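Local coordinates for photosystem II assembly protein Ycf48 (Thermosynechococcus elongatus, PDB 5OJ5) that probably assists the early assembly of photosystem II and the replacement of photodamaged D1, binding the C-terminal extension of the D1 precursor, at residues W70-N75 with N103-Q108; G109-I114 with H123-G128. All coordinates share one frame; numbering follows the deposited sequence.

Contact 1 of 2, residues W70-N75 with N103-Q108; sequences WLVGVN and NSVSFQ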
loop_
_atom_site.group_PDB
_atom_site.type_symbol
_atom_site.label_atom_id
_atom_site.label_comp_id
_atom_site.label_asym_id
_atom_site.label_seq_id
_atom_site.Cartn_x
_atom_site.Cartn_y
_atom_site.Cartn_z
ATOM N N TRP A 70 7.622 9.470 7.471
ATOM C CA TRP A 70 6.639 9.147 8.496
ATOM C C TRP A 70 5.982 7.817 8.191
ATOM O O TRP A 70 5.746 7.486 7.016
ATOM C CB TRP A 70 5.554 10.250 8.561
ATOM C CG TRP A 70 6.057 11.560 9.101
ATOM C CD1 TRP A 70 6.695 12.534 8.412
ATOM C CD2 TRP A 70 5.985 11.993 10.453
ATOM N NE1 TRP A 70 7.056 13.563 9.273
ATOM C CE2 TRP A 70 6.589 13.262 10.521
ATOM C CE3 TRP A 70 5.434 11.441 11.610
ATOM C CZ2 TRP A 70 6.673 14.001 11.715
ATOM C CZ3 TRP A 70 5.500 12.222 12.784
ATOM C CH2 TRP A 70 6.096 13.466 12.807
ATOM N N LEU A 71 5.626 7.097 9.243
ATOM C CA LEU A 71 4.809 5.902 9.115
ATOM C C LEU A 71 3.653 5.987 10.106
ATOM O O LEU A 71 3.717 6.712 11.116
ATOM C CB LEU A 71 5.624 4.623 9.261
ATOM C CG LEU A 71 6.354 4.338 10.587
ATOM C CD1 LEU A 71 5.374 3.871 11.686
ATOM C CD2 LEU A 71 7.454 3.306 10.382
ATOM N N VAL A 72 2.584 5.254 9.779
ATOM C CA VAL A 72 1.362 5.296 10.564
ATOM C C VAL A 72 0.783 3.893 10.675
ATOM O O VAL A 72 1.016 3.029 9.815
ATOM C CB VAL A 72 0.292 6.249 9.976
ATOM C CG1 VAL A 72 0.822 7.657 9.885
ATOM C CG2 VAL A 72 -0.207 5.769 8.609
ATOM N N GLY A 73 -0.051 3.680 11.700
ATOM C CA GLY A 73 -0.754 2.411 11.797
ATOM C C GLY A 73 -1.817 2.402 12.849
ATOM O O GLY A 73 -2.432 3.421 13.194
ATOM N N VAL A 74 -2.014 1.196 13.385
ATOM C CA VAL A 74 -3.076 0.889 14.342
ATOM C C VAL A 74 -2.805 1.601 15.664
ATOM O O VAL A 74 -1.654 1.888 16.006
ATOM C CB VAL A 74 -3.116 -0.650 14.484
ATOM C CG1 VAL A 74 -4.031 -1.125 15.580
ATOM C CG2 VAL A 74 -3.571 -1.276 13.155
ATOM N N ASN A 75 -3.883 1.885 16.423
ATOM C CA ASN A 75 -3.777 2.547 17.718
ATOM C C ASN A 75 -3.097 3.893 17.625
ATOM O O ASN A 75 -2.276 4.260 18.470
ATOM C CB ASN A 75 -3.138 1.635 18.737
ATOM C CG ASN A 75 -3.959 0.390 18.972
ATOM O OD1 ASN A 75 -3.401 -0.647 19.282
ATOM N ND2 ASN A 75 -5.298 0.476 18.799
ATOM N N ASN A 103 -4.867 4.664 8.406
ATOM C CA ASN A 103 -4.859 3.814 7.236
ATOM C C ASN A 103 -3.876 4.298 6.172
ATOM O O ASN A 103 -3.452 3.502 5.333
ATOM C CB ASN A 103 -6.316 3.826 6.599
ATOM C CG ASN A 103 -7.299 3.053 7.318
ATOM O OD1 ASN A 103 -7.008 2.012 7.888
ATOM N ND2 ASN A 103 -8.520 3.527 7.246
ATOM N N SER A 104 -3.579 5.602 6.144
ATOM C CA SER A 104 -2.926 6.185 4.981
ATOM C C SER A 104 -2.206 7.440 5.418
ATOM O O SER A 104 -2.760 8.243 6.170
ATOM C CB SER A 104 -3.975 6.482 3.928
ATOM O OG SER A 104 -3.494 7.125 2.775
ATOM N N VAL A 105 -0.976 7.621 4.913
ATOM C CA VAL A 105 -0.215 8.850 5.094
ATOM C C VAL A 105 0.384 9.208 3.747
ATOM O O VAL A 105 0.845 8.327 3.006
ATOM C CB VAL A 105 0.873 8.718 6.180
ATOM C CG1 VAL A 105 1.868 7.565 5.897
ATOM C CG2 VAL A 105 1.622 10.038 6.407
ATOM N N SER A 106 0.387 10.506 3.418
ATOM C CA SER A 106 0.935 10.928 2.127
ATOM C C SER A 106 1.510 12.314 2.255
ATOM O O SER A 106 0.802 13.240 2.670
ATOM C CB SER A 106 -0.170 10.912 1.085
ATOM O OG SER A 106 0.292 11.338 -0.182
ATOM N N PHE A 107 2.758 12.463 1.830
ATOM C CA PHE A 107 3.428 13.768 1.741
ATOM C C PHE A 107 3.714 14.108 0.290
ATOM O O PHE A 107 3.997 13.243 -0.545
ATOM C CB PHE A 107 4.774 13.732 2.487
ATOM C CG PHE A 107 4.611 13.926 3.977
ATOM C CD1 PHE A 107 4.768 15.198 4.542
ATOM C CD2 PHE A 107 4.264 12.861 4.824
ATOM C CE1 PHE A 107 4.600 15.419 5.888
ATOM C CE2 PHE A 107 4.085 13.094 6.214
ATOM C CZ PHE A 107 4.251 14.375 6.723
ATOM N N GLN A 108 3.682 15.408 0.023
ATOM C CA GLN A 108 4.273 15.980 -1.196
ATOM C C GLN A 108 5.124 17.139 -0.673
ATOM O O GLN A 108 4.594 18.174 -0.243
ATOM C CB GLN A 108 3.202 16.434 -2.173
ATOM C CG GLN A 108 3.782 17.078 -3.428
ATOM C CD GLN A 108 4.804 16.191 -4.091
ATOM O OE1 GLN A 108 5.954 16.624 -4.330
ATOM N NE2 GLN A 108 4.429 14.998 -4.420
#

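Contact 2 of 2, residues G109-I114 with H123-G128; sequences GNEGWI and HTTDGG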
loop_
_atom_site.group_PDB
_atom_site.type_symbol
_atom_site.label_atom_id
_atom_site.label_comp_id
_atom_site.label_asym_id
_atom_site.label_seq_id
_atom_site.Cartn_x
_atom_site.Cartn_y
_atom_site.Cartn_z
ATOM N N GLY A 109 6.421 16.922 -0.611
ATOM C CA GLY A 109 7.272 17.871 0.119
ATOM C C GLY A 109 6.842 17.952 1.570
ATOM O O GLY A 109 6.488 16.943 2.191
ATOM N N ASN A 110 6.839 19.157 2.140
ATOM C CA ASN A 110 6.509 19.330 3.553
ATOM C C ASN A 110 5.017 19.261 3.842
ATOM O O ASN A 110 4.640 19.323 5.022
ATOM C CB ASN A 110 7.084 20.639 4.104
ATOM C CG ASN A 110 8.418 20.437 4.881
ATOM O OD1 ASN A 110 8.921 19.343 5.042
ATOM N ND2 ASN A 110 8.945 21.520 5.383
ATOM N N GLU A 111 4.153 19.163 2.820
ATOM C CA GLU A 111 2.722 19.045 3.051
ATOM C C GLU A 111 2.346 17.576 3.191
ATOM O O GLU A 111 2.611 16.783 2.288
ATOM C CB GLU A 111 1.910 19.674 1.939
ATOM C CG GLU A 111 0.469 19.709 2.349
ATOM C CD GLU A 111 -0.401 20.566 1.445
ATOM O OE1 GLU A 111 -0.104 20.740 0.219
ATOM O OE2 GLU A 111 -1.419 21.161 1.981
ATOM N N GLY A 112 1.736 17.220 4.324
ATOM C CA GLY A 112 1.380 15.850 4.592
ATOM C C GLY A 112 -0.027 15.716 5.137
ATOM O O GLY A 112 -0.587 16.631 5.733
ATOM N N TRP A 113 -0.556 14.513 4.942
ATOM C CA TRP A 113 -1.920 14.189 5.318
ATOM C C TRP A 113 -1.952 12.781 5.895
ATOM O O TRP A 113 -1.246 11.891 5.401
ATOM C CB TRP A 113 -2.830 14.190 4.085
ATOM C CG TRP A 113 -2.795 15.426 3.248
ATOM C CD1 TRP A 113 -1.827 15.791 2.365
ATOM C CD2 TRP A 113 -3.776 16.458 3.210
ATOM N NE1 TRP A 113 -2.155 16.993 1.758
ATOM C CE2 TRP A 113 -3.346 17.416 2.262
ATOM C CE3 TRP A 113 -5.001 16.644 3.861
ATOM C CZ2 TRP A 113 -4.106 18.555 1.956
ATOM C CZ3 TRP A 113 -5.751 17.790 3.571
ATOM C CH2 TRP A 113 -5.294 18.708 2.621
ATOM N N ILE A 114 -2.778 12.576 6.911
ATOM C CA ILE A 114 -3.063 11.245 7.460
ATOM C C ILE A 114 -4.573 11.108 7.530
ATOM O O ILE A 114 -5.257 12.045 7.951
ATOM C CB ILE A 114 -2.478 11.089 8.880
ATOM C CG1 ILE A 114 -0.947 11.185 8.841
ATOM C CG2 ILE A 114 -2.918 9.756 9.496
ATOM C CD1 ILE A 114 -0.330 11.379 10.230
ATOM N N HIS A 123 -3.339 17.009 9.129
ATOM C CA HIS A 123 -2.656 17.750 8.092
ATOM C C HIS A 123 -1.478 18.492 8.686
ATOM O O HIS A 123 -1.545 19.032 9.804
ATOM C CB HIS A 123 -3.670 18.716 7.447
ATOM C CG HIS A 123 -3.119 19.585 6.354
ATOM N ND1 HIS A 123 -3.117 20.953 6.446
ATOM C CD2 HIS A 123 -2.627 19.292 5.138
ATOM C CE1 HIS A 123 -2.637 21.471 5.328
ATOM N NE2 HIS A 123 -2.311 20.482 4.519
ATOM N N THR A 124 -0.425 18.610 7.897
ATOM C CA THR A 124 0.764 19.383 8.244
ATOM C C THR A 124 1.244 20.125 7.004
ATOM O O THR A 124 1.144 19.621 5.882
ATOM C CB THR A 124 1.898 18.450 8.791
ATOM O OG1 THR A 124 3.016 19.248 9.167
ATOM C CG2 THR A 124 2.387 17.440 7.779
ATOM N N THR A 125 1.846 21.281 7.232
ATOM C CA THR A 125 2.541 21.998 6.179
ATOM C C THR A 125 4.015 22.168 6.469
ATOM O O THR A 125 4.708 22.827 5.688
ATOM C CB THR A 125 1.904 23.358 5.906
ATOM O OG1 THR A 125 1.950 24.101 7.117
ATOM C CG2 THR A 125 0.496 23.202 5.432
ATOM N N ASP A 126 4.521 21.592 7.553
ATOM C CA ASP A 126 5.917 21.794 7.933
ATOM C C ASP A 126 6.643 20.474 8.138
ATOM O O ASP A 126 7.571 20.383 8.945
ATOM C CB ASP A 126 6.035 22.707 9.171
ATOM C CG ASP A 126 5.362 22.139 10.405
ATOM O OD1 ASP A 126 4.941 20.973 10.383
ATOM O OD2 ASP A 126 5.292 22.877 11.427
ATOM N N GLY A 127 6.273 19.459 7.366
ATOM C CA GLY A 127 6.981 18.206 7.464
ATOM C C GLY A 127 6.629 17.418 8.702
ATOM O O GLY A 127 7.423 16.570 9.138
ATOM N N GLY A 128 5.452 17.662 9.285
ATOM C CA GLY A 128 5.033 16.943 10.446
ATOM C C GLY A 128 5.579 17.469 11.759
ATOM O O GLY A 128 5.402 16.820 12.791
#

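Contact 1 of 2, residues W70-N75 with N103-Q108
With CG of W70 anti to its carbonyl carbon (chi1 -69°) and CG of F107 turned the same way on its own backbone, the indole and the phenyl ring are brought close between two strands. Their planes are nearly parallel, 16° apart. The rings are offset, one hardly covering the other, and the centroids of the five-membered ring of W70 and the ring of F107 are 4.9 Å apart. The touch is made at the pyrrole side of the indole. CD1 of W70 lies 3.5 Å from CE2 of F107 and equally near its CZ. The polar end of the indole is satisfied, because NE1 donates to the backbone O of G127.

Further along the strands, both methyls of V72 meet V105. CG1 of V72 is 3.9 Å from CB of V105, and CG2 of V72 is 3.9 Å from CG1 of V105. That same CG1 of V105 also reaches the backbone O of W70, at 4.0 Å. No hydrogen bond joins the two segments. The axes of strands 70-73 and 103-108 run antiparallel at 166° and come no nearer than 6.7 Å, so this is side-chain packing between sheets.

N103 and S104 form a classic beta bulge opposite V115. All the touching residues are buried. Strand 69-73 lies between strands 58-63 and 77-81 in one blade of the seven-bladed propeller. Strand 101-108 is the first strand of the next blade, where I114 of strand 111-117 also touches V72 and V105. On its other side, S104 and S106 bond through OG to I147 and A149 of strand 144-151.

Contact 2 of 2, residues G109-I114 with H123-G128
G112 and T124 face each other as an antiparallel hydrogen-bonded pair, with G112 N to T124 O and T124 N to G112 O both 2.9 Å, and W113 with H123 follows as a non-hydrogen-bonded pair. H123 meets both E111 and W113. Its NE2 donates to OE2 of E111 over 2.8 Å, nearly straight. The carboxylate oxygen lies in the imidazole plane and uses its anti lone pair, while the carboxylate itself is turned 54° from the ring. E111 gets there with CG anti to its backbone N (chi1 -171°) and an extended chain. Its OE1 accepts from the backbone N of G153, so both oxygens are held. CD2 of H123 sits over the centre of one face of the W113 indole, 3.5 Å from CE2 of W113; the two planes meet at 46°.

These strands, 111-117 and 120-124, form the central beta hairpin of a four-stranded propeller blade. Beyond T124 the chain curls through an ST turn, in which T124 OG1 accepts from D126 N at 3.2 Å. The same OG1 takes G128 N and bonds to S130 O. G127 N donates to N110 O, 2.9 Å away, and the amide of N110 packs against G127.

Contact 1 comes first along the chain, and both its segments precede those of contact 2. Their centres are about 11 Å apart. Contact 1 lies nearer the centre of the chain, at about 11 Å against about 19 Å. Contact 1 joins two neighbouring blades, whereas contact 2 lies within the second of them. Strands 101-108 and 111-117 are neighbours in that blade's sheet, and S106 N probably bonds to W113 O, 2.9 Å away. F107 CD1 also packs on G112 CA. W70 CZ2, from the preceding blade, packs 3.3 Å from G128 O. So contact 1 ties blade to blade in the propeller torus, and contact 2 holds two strands and the turn after them.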